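Local structure of uncharacterized protein (Bacteroides ovatus, 4E6F) at residues A[8-11]-A[12-15]; A[34-38]-A[39-43]; A[51-54]-A[55-58]; A[131-134]-A[135-139]; A[157-160]-A[161-165]. The protein is of unknown function but contains a DUF4468 domain with a TBP-like fold, in which helices pack against a curved antiparallel beta sheet. One frame throughout, in Å; residues are numbered along the deposited sequence. Where two conformers were deposited one is given.

Interaction 1: residues A[8-11]-A[12-15]; sequences KDDT and RYLV
The carbonyl O of Asp10 accepts the backbone N of Tyr13 at 2.9 Å with an N-H...O angle of 152°, an i to i+3 bond that closes a short 3-10 turn near the start of the chain. Leu14 also folds against this carbonyl, its CG lying 3.5 Å from Asp10 O.

The entry to the turn is fixed by Asp9. Its OD1, using the syn lone pair, takes the hydroxyl OG1 of Thr11 at 2.6 Å and, weakly, Thr11 N at 3.3 Å. With chi1 at -61°, Thr11 sets OG1 beside its own backbone N, which is why both donors reach one oxygen. Water 1 spans the next step, donating to Asp9 O and accepting from Arg12 N.

On the side toward helix 149-169, the Asp10 carboxylate meets the Tyr13 ring at a plane angle of 73°, OD1 coming to 3.6 Å from CD2. Arg12 CG sits 3.7 Å above the plane of the Tyr13 ring, near its rim. The polar ends go to the helix: Asp10 to Arg153, Arg12 to Asp160 and the Tyr13 hydroxyl to Asp157. A phenylalanine at Tyr13 would probably keep the ring contacts but leave the Asp157 carboxylate without its hydroxyl partner.

Two salt bridges, the turn giving the acid in one (Asp10) and the base in the other (Arg12), and a phenol-carboxylate hydrogen bond therefore fasten three of the four residues from Asp10 to Tyr13 to one helix; the pairing with opposite charges is likely to favour the ionised forms, as the surface position also does.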
loop_
_atom_site.group_PDB
_atom_site.type_symbol
_atom_site.label_atom_id
_atom_site.label_comp_id
_atom_site.label_asym_id
_atom_site.label_seq_id
_atom_site.Cartn_x
_atom_site.Cartn_y
_atom_site.Cartn_z
ATOM N N LYS A 8 14.744 18.368 1.869
ATOM C CA LYS A 8 13.955 17.167 2.172
ATOM C C LYS A 8 14.839 15.923 2.218
ATOM O O LYS A 8 15.649 15.707 1.307
ATOM C CB LYS A 8 12.833 16.952 1.136
ATOM C CG LYS A 8 11.627 17.864 1.290
ATOM C CD LYS A 8 10.556 17.504 0.266
ATOM C CE LYS A 8 9.388 18.459 0.286
ATOM N NZ LYS A 8 8.402 18.147 -0.785
ATOM N N ASP A 9 14.693 15.117 3.286
ATOM C CA ASP A 9 15.422 13.867 3.434
ATOM C C ASP A 9 14.592 12.776 2.749
ATOM O O ASP A 9 13.568 12.331 3.288
ATOM C CB ASP A 9 15.694 13.549 4.916
ATOM C CG ASP A 9 16.492 12.278 5.151
ATOM O OD1 ASP A 9 16.985 11.689 4.159
ATOM O OD2 ASP A 9 16.631 11.874 6.328
ATOM N N ASP A 10 15.010 12.393 1.535
ATOM C CA ASP A 10 14.285 11.410 0.720
ATOM C C ASP A 10 14.931 10.019 0.736
ATOM O O ASP A 10 14.592 9.177 -0.099
ATOM C CB ASP A 10 14.184 11.937 -0.723
ATOM C CG ASP A 10 13.106 12.984 -0.906
ATOM O OD1 ASP A 10 12.123 12.978 -0.116
ATOM O OD2 ASP A 10 13.214 13.779 -1.852
ATOM N N THR A 11 15.813 9.750 1.720
ATOM C CA THR A 11 16.507 8.472 1.884
ATOM C C THR A 11 15.545 7.265 1.733
ATOM O O THR A 11 15.877 6.299 1.056
ATOM C CB THR A 11 17.183 8.448 3.279
ATOM O OG1 THR A 11 18.131 9.517 3.354
ATOM C CG2 THR A 11 17.863 7.125 3.592
ATOM N N ARG A 12 14.356 7.340 2.349
ATOM C CA ARG A 12 13.364 6.263 2.356
ATOM C C ARG A 12 12.920 5.871 0.942
ATOM O O ARG A 12 12.612 4.711 0.693
ATOM C CB ARG A 12 12.104 6.733 3.154
ATOM C CG ARG A 12 10.813 5.877 2.981
ATOM C CD ARG A 12 11.017 4.580 3.701
ATOM N NE ARG A 12 9.984 3.565 3.475
ATOM C CZ ARG A 12 10.107 2.531 2.651
ATOM N NH1 ARG A 12 11.137 2.457 1.816
ATOM N NH2 ARG A 12 9.188 1.577 2.636
ATOM N N TYR A 13 12.883 6.839 0.032
ATOM C CA TYR A 13 12.250 6.683 -1.282
ATOM C C TYR A 13 13.179 6.281 -2.439
ATOM O O TYR A 13 12.736 6.238 -3.596
ATOM C CB TYR A 13 11.553 8.012 -1.615
ATOM C CG TYR A 13 10.664 8.489 -0.485
ATOM C CD1 TYR A 13 9.517 7.784 -0.125
ATOM C CD2 TYR A 13 10.991 9.628 0.252
ATOM C CE1 TYR A 13 8.705 8.210 0.923
ATOM C CE2 TYR A 13 10.181 10.068 1.299
ATOM C CZ TYR A 13 9.065 9.330 1.664
ATOM O OH TYR A 13 8.267 9.788 2.692
ATOM N N LEU A 14 14.422 5.947 -2.149
ATOM C CA LEU A 14 15.373 5.666 -3.210
ATOM C C LEU A 14 15.409 4.148 -3.554
ATOM O O LEU A 14 14.349 3.541 -3.669
ATOM C CB LEU A 14 16.750 6.285 -2.876
ATOM C CG LEU A 14 16.674 7.785 -2.523
ATOM C CD1 LEU A 14 18.049 8.340 -2.152
ATOM C CD2 LEU A 14 16.063 8.618 -3.664
ATOM N N VAL A 15 16.597 3.564 -3.780
ATOM C CA VAL A 15 16.810 2.162 -4.158
ATOM C C VAL A 15 15.916 1.199 -3.308
ATOM O O VAL A 15 15.935 1.290 -2.079
ATOM C CB VAL A 15 18.325 1.825 -3.985
ATOM C CG1 VAL A 15 18.602 0.345 -4.208
ATOM C CG2 VAL A 15 19.189 2.676 -4.920
HETATM O O HOH W 1 13.126 9.738 4.025
HETATM O O HOH W 2 15.873 3.610 -0.072
#

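Interaction 2: residues A[34-38]-A[39-43]; sequences PGMSQ and AQIYD. With EDO (1,2-ethanediol), chain F.
Ser37 and Gln40 bond to each other in both directions, forming a capping box at the start of helix 38-54. Ser37 N donates to Gln40 OE1 at 2.8 Å, almost straight at 169°, and Gln40 N returns a longer bond of 3.2 Å to Ser37 OG. Ser37 occupies the N-cap; its chi1 of 73° turns OG between the backbone N and the carbonyl carbon, facing the first turn of the helix. The Gln40 chain, extended beyond CG, reaches back so that its amide oxygen caps the serine nitrogen.

The tight apolar part lies just beside the box. Selenomethionine Met36 sets CB at 3.7 Å from CG1 of buried Ile41, and these residues, one before the N-cap and four after it, make a hydrophobic staple. Ile41 N meanwhile donates to Ser37 O at 3.1 Å.

The Gln40 amide marks the looser, solvent-facing side. Water 3 donates both to its OE1, at 2.7 Å, and to Gly35 O, while NE2 donates at 3.0 Å to O1 of a 1,2-ethanediol molecule, probably a crystallisation additive.

In the fold, the cap ends the connection from strand 24-32. Met36 makes a backbone hydrogen bond with Gly106, in the turn between strands 90-104 and 107-119, Gln38 rests on Pro105, and Ile41 packs on Ile33 and on Phe170, which follows helix 149-169.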
loop_
_atom_site.group_PDB
_atom_site.type_symbol
_atom_site.label_atom_id
_atom_site.label_comp_id
_atom_site.label_asym_id
_atom_site.label_seq_id
_atom_site.Cartn_x
_atom_site.Cartn_y
_atom_site.Cartn_z
ATOM N N PRO A 34 5.035 -15.996 15.454
ATOM C CA PRO A 34 5.298 -17.425 15.632
ATOM C C PRO A 34 4.392 -18.222 16.534
ATOM O O PRO A 34 4.242 -19.431 16.310
ATOM C CB PRO A 34 6.749 -17.462 16.119
ATOM C CG PRO A 34 7.020 -16.102 16.672
ATOM C CD PRO A 34 6.255 -15.210 15.726
ATOM N N GLY A 35 3.809 -17.591 17.536
ATOM C CA GLY A 35 2.914 -18.353 18.404
ATOM C C GLY A 35 1.540 -18.667 17.825
ATOM O O GLY A 35 0.857 -19.573 18.329
HETATM N N MSE A 36 1.131 -17.966 16.745
HETATM C CA MSE A 36 -0.221 -18.106 16.177
HETATM C C MSE A 36 -0.357 -19.146 15.082
HETATM O O MSE A 36 0.508 -19.272 14.212
HETATM C CB MSE A 36 -0.673 -16.761 15.615
HETATM C CG MSE A 36 -0.809 -15.672 16.667
HETATM SE SE MSE A 36 -1.682 -14.086 15.857
HETATM C CE MSE A 36 -1.270 -12.758 17.289
ATOM N N SER A 37 -1.503 -19.866 15.092
ATOM C CA SER A 37 -1.771 -20.845 14.049
ATOM C C SER A 37 -2.238 -20.128 12.801
ATOM O O SER A 37 -2.600 -18.944 12.869
ATOM C CB SER A 37 -2.843 -21.818 14.507
ATOM O OG SER A 37 -4.083 -21.136 14.489
ATOM N N GLN A 38 -2.267 -20.847 11.675
ATOM C CA GLN A 38 -2.756 -20.249 10.429
ATOM C C GLN A 38 -4.181 -19.668 10.620
ATOM O O GLN A 38 -4.457 -18.542 10.158
ATOM C CB GLN A 38 -2.736 -21.282 9.304
ATOM C CG GLN A 38 -3.239 -20.708 7.980
ATOM C CD GLN A 38 -3.022 -21.628 6.821
ATOM O OE1 GLN A 38 -1.913 -22.132 6.576
ATOM N NE2 GLN A 38 -4.083 -21.806 6.038
ATOM N N ALA A 39 -5.079 -20.423 11.294
ATOM C CA ALA A 39 -6.465 -19.996 11.523
ATOM C C ALA A 39 -6.544 -18.711 12.353
ATOM O O ALA A 39 -7.306 -17.821 12.005
ATOM C CB ALA A 39 -7.256 -21.111 12.212
ATOM N N GLN A 40 -5.695 -18.566 13.386
ATOM C CA GLN A 40 -5.700 -17.342 14.199
ATOM C C GLN A 40 -5.256 -16.105 13.371
ATOM O O GLN A 40 -5.802 -15.006 13.517
ATOM C CB GLN A 40 -4.741 -17.520 15.399
ATOM C CG GLN A 40 -5.160 -18.667 16.329
ATOM C CD GLN A 40 -4.171 -18.774 17.470
ATOM O OE1 GLN A 40 -3.095 -19.343 17.324
ATOM N NE2 GLN A 40 -4.490 -18.209 18.619
ATOM N N ILE A 41 -4.253 -16.295 12.527
ATOM C CA ILE A 41 -3.727 -15.199 11.683
ATOM C C ILE A 41 -4.785 -14.799 10.651
ATOM O O ILE A 41 -5.056 -13.599 10.446
ATOM C CB ILE A 41 -2.402 -15.636 11.026
ATOM C CG1 ILE A 41 -1.312 -15.869 12.118
ATOM C CG2 ILE A 41 -1.914 -14.580 9.989
ATOM C CD1 ILE A 41 -0.053 -16.560 11.594
ATOM N N TYR A 42 -5.396 -15.826 10.015
ATOM C CA TYR A 42 -6.435 -15.617 9.012
ATOM C C TYR A 42 -7.609 -14.825 9.629
ATOM O O TYR A 42 -8.111 -13.893 8.994
ATOM C CB TYR A 42 -6.883 -16.984 8.458
ATOM C CG TYR A 42 -8.070 -16.898 7.526
ATOM C CD1 TYR A 42 -7.900 -16.662 6.163
ATOM C CD2 TYR A 42 -9.363 -17.106 7.997
ATOM C CE1 TYR A 42 -9.000 -16.590 5.300
ATOM C CE2 TYR A 42 -10.465 -17.030 7.146
ATOM C CZ TYR A 42 -10.276 -16.769 5.801
ATOM O OH TYR A 42 -11.375 -16.724 4.975
ATOM N N ASP A 43 -8.052 -15.191 10.864
ATOM C CA ASP A 43 -9.163 -14.482 11.493
ATOM C C ASP A 43 -8.774 -13.059 11.862
ATOM O O ASP A 43 -9.601 -12.161 11.749
ATOM C CB ASP A 43 -9.690 -15.237 12.715
ATOM C CG ASP A 43 -10.307 -16.588 12.381
ATOM O OD1 ASP A 43 -10.773 -16.767 11.228
ATOM O OD2 ASP A 43 -10.359 -17.443 13.274
HETATM C C1 EDO F . -1.159 -18.231 20.250
HETATM O O1 EDO F . -2.399 -17.768 20.743
HETATM C C2 EDO F . -0.009 -17.990 21.270
HETATM O O2 EDO F . -0.288 -18.632 22.500
HETATM O O HOH W 3 -1.356 -21.100 18.521
#

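Interaction 3: residues A[51-54]-A[55-58]; sequences ERLK and ENKN
At Glu55 N the i to i+4 bonding of helix 38-54 reaches Glu51 O at 3.0 Å, after which the chain tightens into a type I beta turn closed by Lys57 N to Lys54 O, also 3.0 Å, with Lys57 leaving helical geometry at a positive phi of 55°. This turn ends the helix in the TBP-like domain. Between the two bonds, Asn56 N donates to Leu53 O, another i to i+3 link.

Among the side chains, Arg52 and Asn56 carry the contact. The arginine has CG anti to the backbone N but bends at chi2 (62°), which carries the guanidinium along the flank of the last turn toward Asn56. Its NH1 donates to Asn56 OD1 at 2.9 Å; the oxygen lies close to the guanidinium plane, yet the bond is bent, at 132° about the hydrogen, and the amide stands steeply to the guanidinium. Beyond this pair, NH2 of Arg52 forms a salt bridge with Glu79. Asn56 ND2 binds Ser61 OG and Tyr97 OH, so both ends of the amide are engaged and its rotation is defined.

Glu55 runs back along the helix, CG coming to 3.3 Å from Glu51 O. Its carboxylate does not pair with Arg52, as OE1 remains 5.0 Å from NE. Leu53, which packs on Tyr97 and Ile99 of strand 90-104, lies alongside Asn56 and points the same way, with CD2 at 3.8 Å from ND2.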
loop_
_atom_site.group_PDB
_atom_site.type_symbol
_atom_site.label_atom_id
_atom_site.label_comp_id
_atom_site.label_asym_id
_atom_site.label_seq_id
_atom_site.Cartn_x
_atom_site.Cartn_y
_atom_site.Cartn_z
ATOM N N GLU A 51 -12.347 -4.035 8.479
ATOM C CA GLU A 51 -12.431 -2.720 9.104
ATOM C C GLU A 51 -11.627 -1.674 8.339
ATOM O O GLU A 51 -12.094 -0.545 8.156
ATOM C CB GLU A 51 -11.969 -2.787 10.569
ATOM C CG GLU A 51 -12.914 -3.573 11.470
ATOM C CD GLU A 51 -14.346 -3.073 11.564
ATOM O OE1 GLU A 51 -14.553 -1.841 11.638
ATOM O OE2 GLU A 51 -15.266 -3.922 11.560
ATOM N N ARG A 52 -10.430 -2.036 7.852
ATOM C CA ARG A 52 -9.584 -1.104 7.109
ATOM C C ARG A 52 -10.263 -0.639 5.813
ATOM O O ARG A 52 -10.176 0.533 5.454
ATOM C CB ARG A 52 -8.204 -1.741 6.818
ATOM C CG ARG A 52 -7.275 -0.920 5.918
ATOM C CD ARG A 52 -6.914 0.440 6.538
ATOM N NE ARG A 52 -6.040 1.206 5.658
ATOM C CZ ARG A 52 -6.440 1.866 4.577
ATOM N NH1 ARG A 52 -7.732 1.896 4.242
ATOM N NH2 ARG A 52 -5.556 2.492 3.814
ATOM N N LEU A 53 -10.931 -1.555 5.105
ATOM C CA LEU A 53 -11.591 -1.152 3.866
ATOM C C LEU A 53 -12.916 -0.433 4.153
ATOM O O LEU A 53 -13.272 0.471 3.400
ATOM C CB LEU A 53 -11.772 -2.363 2.926
ATOM C CG LEU A 53 -10.409 -2.906 2.399
ATOM C CD1 LEU A 53 -10.589 -4.189 1.580
ATOM C CD2 LEU A 53 -9.689 -1.888 1.538
ATOM N N LYS A 54 -13.618 -0.792 5.251
ATOM C CA LYS A 54 -14.848 -0.071 5.614
ATOM C C LYS A 54 -14.507 1.385 5.903
ATOM O O LYS A 54 -15.308 2.266 5.601
ATOM C CB LYS A 54 -15.547 -0.715 6.818
ATOM C CG LYS A 54 -16.494 -1.822 6.396
ATOM C CD LYS A 54 -17.020 -2.647 7.571
ATOM C CE LYS A 54 -18.228 -3.477 7.184
ATOM N NZ LYS A 54 -17.911 -4.562 6.205
ATOM N N GLU A 55 -13.286 1.647 6.433
ATOM C CA GLU A 55 -12.847 3.015 6.759
ATOM C C GLU A 55 -12.730 3.901 5.520
ATOM O O GLU A 55 -12.831 5.119 5.650
ATOM C CB GLU A 55 -11.527 2.997 7.535
ATOM C CG GLU A 55 -11.722 2.659 9.009
ATOM C CD GLU A 55 -10.492 2.197 9.770
ATOM O OE1 GLU A 55 -9.374 2.289 9.217
ATOM O OE2 GLU A 55 -10.651 1.704 10.910
ATOM N N ASN A 56 -12.575 3.311 4.321
ATOM C CA ASN A 56 -12.532 4.082 3.073
ATOM C C ASN A 56 -13.889 4.736 2.764
ATOM O O ASN A 56 -13.942 5.706 2.011
ATOM C CB ASN A 56 -12.107 3.205 1.904
ATOM C CG ASN A 56 -10.676 2.715 1.988
ATOM O OD1 ASN A 56 -9.897 3.150 2.844
ATOM N ND2 ASN A 56 -10.280 1.834 1.051
ATOM N N LYS A 57 -14.982 4.180 3.329
ATOM C CA LYS A 57 -16.357 4.696 3.203
ATOM C C LYS A 57 -16.794 4.859 1.729
ATOM O O LYS A 57 -17.293 5.918 1.332
ATOM C CB LYS A 57 -16.523 6.030 3.969
ATOM C CG LYS A 57 -16.267 5.898 5.465
ATOM C CD LYS A 57 -16.433 7.247 6.196
ATOM C CE LYS A 57 -15.217 8.140 6.079
ATOM N NZ LYS A 57 -15.449 9.469 6.706
ATOM N N ASN A 58 -16.587 3.817 0.914
ATOM C CA ASN A 58 -17.064 3.821 -0.470
ATOM C C ASN A 58 -17.366 2.395 -0.918
ATOM O O ASN A 58 -16.841 1.421 -0.351
ATOM C CB ASN A 58 -16.139 4.531 -1.467
ATOM C CG ASN A 58 -14.759 3.935 -1.576
ATOM O OD1 ASN A 58 -14.573 2.747 -1.885
ATOM N ND2 ASN A 58 -13.760 4.769 -1.361
HETATM O O HOH W 4 -15.811 1.238 2.351
#

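Interaction 4: residues A[131-134]-A[135-139]; sequences ITDK and YALNK
Tyr135 and Thr132 come together through their first torsions: chi1 of -62° swings the ring beside the tyrosine's own backbone N, and chi1 of 52° places Thr132 OG1 between its N and carbonyl carbon, facing the ring. OG1 meets the ring edge near its plane, 3.3 Å from CD2. Although Thr132 is the N-cap of helix 133-136, its hydroxyl makes no capping bond and is instead hydrogen-bonded to Glu128 O.

The carbonyl of Thr132 serves two donors. Ala136 N approaches nearly along the C=O axis at 2.9 Å, whereas Tyr135 N, at 3.1 Å, stands above the carbonyl plane.

Lys134 runs fully extended beside the tyrosine, its CG over one face toward the rim and its CD 3.9 Å from Tyr135 CE2. Water 7 lies at the ring edge, 2.8 Å from Tyr135 OH, and accepts a weak bond from Lys134 NZ. With an alanine in place of Tyr135, the Lys134 methylenes would probably lose the ring they run along, and water 7 its phenol partner.

Asp133 and Leu137 lie side by side one turn apart, OD1 being 3.6 Å from CD1. The carboxylate itself bridges two cations, OD1 to Arg152 and OD2 to Lys141, which would favour its ionised form; this short helix is thus tied by charge to helix 149-169 and to the loop between them.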
loop_
_atom_site.group_PDB
_atom_site.type_symbol
_atom_site.label_atom_id
_atom_site.label_comp_id
_atom_site.label_asym_id
_atom_site.label_seq_id
_atom_site.Cartn_x
_atom_site.Cartn_y
_atom_site.Cartn_z
ATOM N N ILE A 131 5.720 5.346 -10.927
ATOM C CA ILE A 131 6.520 5.465 -9.684
ATOM C C ILE A 131 7.687 4.484 -9.588
ATOM O O ILE A 131 8.379 4.471 -8.577
ATOM C CB ILE A 131 5.622 5.350 -8.418
ATOM C CG1 ILE A 131 4.897 3.973 -8.315
ATOM C CG2 ILE A 131 4.622 6.508 -8.377
ATOM C CD1 ILE A 131 4.275 3.728 -6.937
ATOM N N THR A 132 7.883 3.648 -10.599
ATOM C CA THR A 132 9.004 2.710 -10.613
ATOM C C THR A 132 10.335 3.454 -10.754
ATOM O O THR A 132 10.354 4.600 -11.226
ATOM C CB THR A 132 8.858 1.725 -11.763
ATOM O OG1 THR A 132 8.648 2.460 -12.972
ATOM C CG2 THR A 132 7.725 0.723 -11.526
ATOM N N ASP A 133 11.440 2.809 -10.360
ATOM C CA ASP A 133 12.774 3.441 -10.462
ATOM C C ASP A 133 13.042 4.003 -11.856
ATOM O O ASP A 133 13.601 5.096 -11.985
ATOM C CB ASP A 133 13.879 2.415 -10.137
ATOM C CG ASP A 133 13.952 1.954 -8.697
ATOM O OD1 ASP A 133 13.091 2.379 -7.880
ATOM O OD2 ASP A 133 14.888 1.187 -8.369
ATOM N N LYS A 134 12.659 3.243 -12.901
ATOM C CA LYS A 134 12.885 3.600 -14.303
ATOM C C LYS A 134 12.401 5.018 -14.609
ATOM O O LYS A 134 13.074 5.756 -15.339
ATOM C CB LYS A 134 12.172 2.577 -15.219
ATOM C CG LYS A 134 12.440 2.752 -16.710
ATOM C CD LYS A 134 11.588 1.775 -17.514
ATOM C CE LYS A 134 11.591 2.088 -18.989
ATOM N NZ LYS A 134 10.757 1.121 -19.747
ATOM N N TYR A 135 11.235 5.401 -14.064
ATOM C CA TYR A 135 10.666 6.722 -14.343
ATOM C C TYR A 135 10.883 7.745 -13.242
ATOM O O TYR A 135 10.999 8.930 -13.550
ATOM C CB TYR A 135 9.152 6.589 -14.579
ATOM C CG TYR A 135 8.849 5.717 -15.774
ATOM C CD1 TYR A 135 8.996 6.203 -17.072
ATOM C CD2 TYR A 135 8.473 4.386 -15.614
ATOM C CE1 TYR A 135 8.783 5.385 -18.179
ATOM C CE2 TYR A 135 8.256 3.557 -16.714
ATOM C CZ TYR A 135 8.397 4.066 -17.994
ATOM O OH TYR A 135 8.183 3.259 -19.083
ATOM N N ALA A 136 10.914 7.300 -11.971
ATOM C CA ALA A 136 10.849 8.194 -10.819
ATOM C C ALA A 136 12.159 8.433 -10.064
ATOM O O ALA A 136 12.165 9.227 -9.122
ATOM C CB ALA A 136 9.788 7.692 -9.854
ATOM N N LEU A 137 13.239 7.762 -10.447
ATOM C CA LEU A 137 14.554 8.035 -9.866
ATOM C C LEU A 137 15.443 8.554 -10.951
ATOM O O LEU A 137 15.293 8.158 -12.121
ATOM C CB LEU A 137 15.209 6.801 -9.216
ATOM C CG LEU A 137 14.537 6.221 -7.996
ATOM C CD1 LEU A 137 15.389 5.088 -7.438
ATOM C CD2 LEU A 137 14.290 7.280 -6.925
ATOM N N ASN A 138 16.399 9.410 -10.583
ATOM C CA ASN A 138 17.375 9.863 -11.566
ATOM C C ASN A 138 18.282 8.651 -11.943
ATOM O O ASN A 138 18.162 7.575 -11.334
ATOM C CB ASN A 138 18.168 11.083 -11.055
ATOM C CG ASN A 138 18.966 10.853 -9.779
ATOM O OD1 ASN A 138 18.999 9.742 -9.204
ATOM N ND2 ASN A 138 19.600 11.925 -9.298
ATOM N N LYS A 139 19.128 8.805 -12.964
ATOM C CA LYS A 139 20.017 7.748 -13.472
ATOM C C LYS A 139 20.855 7.092 -12.351
ATOM O O LYS A 139 20.920 5.864 -12.300
ATOM C CB LYS A 139 20.952 8.314 -14.556
HETATM O O HOH W 5 16.444 5.348 -12.369
HETATM O O HOH W 6 14.701 8.177 -14.796
HETATM O O HOH W 7 7.704 0.515 -18.568
#

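Interaction 5: residues A[157-160]-A[161-165]; sequences DFAD and DMFMD
Asp157 to Asp165 form a regular alpha-helical stretch in the middle of helix 149-169, which packs across the curved sheet of the TBP-like fold. The backbone bonds come first: four successive residues, from Asp161 to Met164, each donate N-H to the carbonyl four residues back. The shortest runs from Asp161 N to Asp157 O at 2.8 Å. Met162 N reaches Phe158 O at 3.1 Å.

Apolar contacts repeat the same spacing. Phe158 and selenomethionine Met162 point the same way, both with CG anti to the backbone N; in the conformer given, one of two, the bend at chi3 of Met162 (-70°) brings its CE to 3.9 Å from Phe158 CE2, so this touch is not uniquely fixed. One residue along, Ala159 CB lies 4.1 Å from Phe163 CE2. Leu112 of strand 107-119 touches Phe158, Ala159 and Met162, while Phe27 of strand 24-32 packs on Ala159 and Phe163.

The charged contacts lead away from the sheet-facing residues: Asp161 and Asp165 both pair with Arg176, near the chain end.

A carbonyl-to-ring contact completes the set. Besides accepting from Phe163 N, Ala159 O lies over one face of the Phe163 ring, 3.2 Å above its plane and offset toward the rim, nearest to CD2.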
loop_
_atom_site.group_PDB
_atom_site.type_symbol
_atom_site.label_atom_id
_atom_site.label_comp_id
_atom_site.label_asym_id
_atom_site.label_seq_id
_atom_site.Cartn_x
_atom_site.Cartn_y
_atom_site.Cartn_z
ATOM N N ASP A 157 4.623 6.195 1.335
ATOM C CA ASP A 157 4.073 6.494 2.670
ATOM C C ASP A 157 2.775 5.721 2.902
ATOM O O ASP A 157 2.550 5.232 4.014
ATOM C CB ASP A 157 3.804 7.994 2.853
ATOM C CG ASP A 157 5.055 8.856 2.870
ATOM O OD1 ASP A 157 6.169 8.291 2.933
ATOM O OD2 ASP A 157 4.916 10.102 2.807
ATOM N N PHE A 158 1.919 5.653 1.866
ATOM C CA PHE A 158 0.659 4.936 1.946
ATOM C C PHE A 158 0.899 3.444 2.267
ATOM O O PHE A 158 0.228 2.874 3.137
ATOM C CB PHE A 158 -0.081 5.095 0.612
ATOM C CG PHE A 158 -1.380 4.344 0.558
ATOM C CD1 PHE A 158 -2.554 4.930 1.010
ATOM C CD2 PHE A 158 -1.432 3.048 0.055
ATOM C CE1 PHE A 158 -3.762 4.234 0.971
ATOM C CE2 PHE A 158 -2.643 2.336 0.035
ATOM C CZ PHE A 158 -3.794 2.937 0.503
ATOM N N ALA A 159 1.849 2.818 1.564
ATOM C CA ALA A 159 2.185 1.415 1.810
ATOM C C ALA A 159 2.757 1.246 3.228
ATOM O O ALA A 159 2.337 0.325 3.957
ATOM C CB ALA A 159 3.182 0.920 0.775
ATOM N N ASP A 160 3.700 2.132 3.642
ATOM C CA ASP A 160 4.253 2.063 4.991
ATOM C C ASP A 160 3.164 2.184 6.048
ATOM O O ASP A 160 3.212 1.484 7.078
ATOM C CB ASP A 160 5.287 3.168 5.205
ATOM C CG ASP A 160 6.587 2.938 4.473
ATOM O OD1 ASP A 160 6.854 1.769 4.087
ATOM O OD2 ASP A 160 7.400 3.900 4.388
ATOM N N ASP A 161 2.179 3.061 5.796
ATOM C CA ASP A 161 1.075 3.248 6.734
ATOM C C ASP A 161 0.261 1.957 6.872
ATOM O O ASP A 161 -0.134 1.580 7.983
ATOM C CB ASP A 161 0.174 4.401 6.292
ATOM C CG ASP A 161 -0.825 4.799 7.356
ATOM O OD1 ASP A 161 -0.401 5.021 8.523
ATOM O OD2 ASP A 161 -2.030 4.780 7.062
HETATM N N MSE A 162 0.034 1.288 5.750
HETATM C CA MSE A 162 -0.724 0.042 5.748
HETATM C C MSE A 162 -0.003 -1.043 6.520
HETATM O O MSE A 162 -0.631 -1.774 7.291
HETATM C CB MSE A 162 -0.962 -0.432 4.326
HETATM C CG MSE A 162 -1.818 -1.691 4.291
HETATM SE SE MSE A 162 -2.420 -2.076 2.512
HETATM C CE MSE A 162 -3.670 -0.633 2.295
ATOM N N PHE A 163 1.322 -1.156 6.313
ATOM C CA PHE A 163 2.097 -2.188 6.984
ATOM C C PHE A 163 2.168 -1.920 8.490
ATOM O O PHE A 163 2.153 -2.872 9.275
ATOM C CB PHE A 163 3.475 -2.339 6.348
ATOM C CG PHE A 163 3.387 -2.758 4.892
ATOM C CD1 PHE A 163 2.422 -3.682 4.468
ATOM C CD2 PHE A 163 4.282 -2.262 3.952
ATOM C CE1 PHE A 163 2.336 -4.068 3.126
ATOM C CE2 PHE A 163 4.186 -2.647 2.605
ATOM C CZ PHE A 163 3.217 -3.544 2.205
HETATM N N MSE A 164 2.200 -0.639 8.897
HETATM C CA MSE A 164 2.129 -0.298 10.311
HETATM C C MSE A 164 0.748 -0.702 10.885
HETATM O O MSE A 164 0.670 -1.268 11.985
HETATM C CB MSE A 164 2.387 1.212 10.528
HETATM C CG MSE A 164 2.196 1.677 11.987
HETATM SE SE MSE A 164 3.360 0.799 13.310
HETATM C CE MSE A 164 5.093 1.405 12.624
ATOM N N ASP A 165 -0.338 -0.449 10.107
ATOM C CA ASP A 165 -1.679 -0.797 10.525
ATOM C C ASP A 165 -1.786 -2.294 10.804
ATOM O O ASP A 165 -2.405 -2.702 11.792
ATOM C CB ASP A 165 -2.680 -0.391 9.441
ATOM C CG ASP A 165 -3.955 0.144 10.019
ATOM O OD1 ASP A 165 -3.885 1.124 10.807
ATOM O OD2 ASP A 165 -5.015 -0.438 9.735
#

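Overall arrangement
Interaction 5, centred about 6 Å from the chain centre, is the hub. Interaction 1 docks on it through Tyr13 OH to Asp157 OD1 (2.6 Å) and Arg12 NH2 to Asp160 OD1 (2.8 Å), and interaction 3 packs on it with Arg52 NH2 3.8 Å from Phe158 CZ. Interaction 4 approaches interaction 5 only to about 8 Å between nearest atoms but touches interaction 1, Leu137 CD2 lying 3.9 Å from Leu14 CD2. Interactions 2 and 3 lie at the start and the end of helix 38-54, their centres about 23 Å apart. No active site is known; 1,2-ethanediol lies at interaction 2 and about 4 Å from the Met164 side chain in interaction 5.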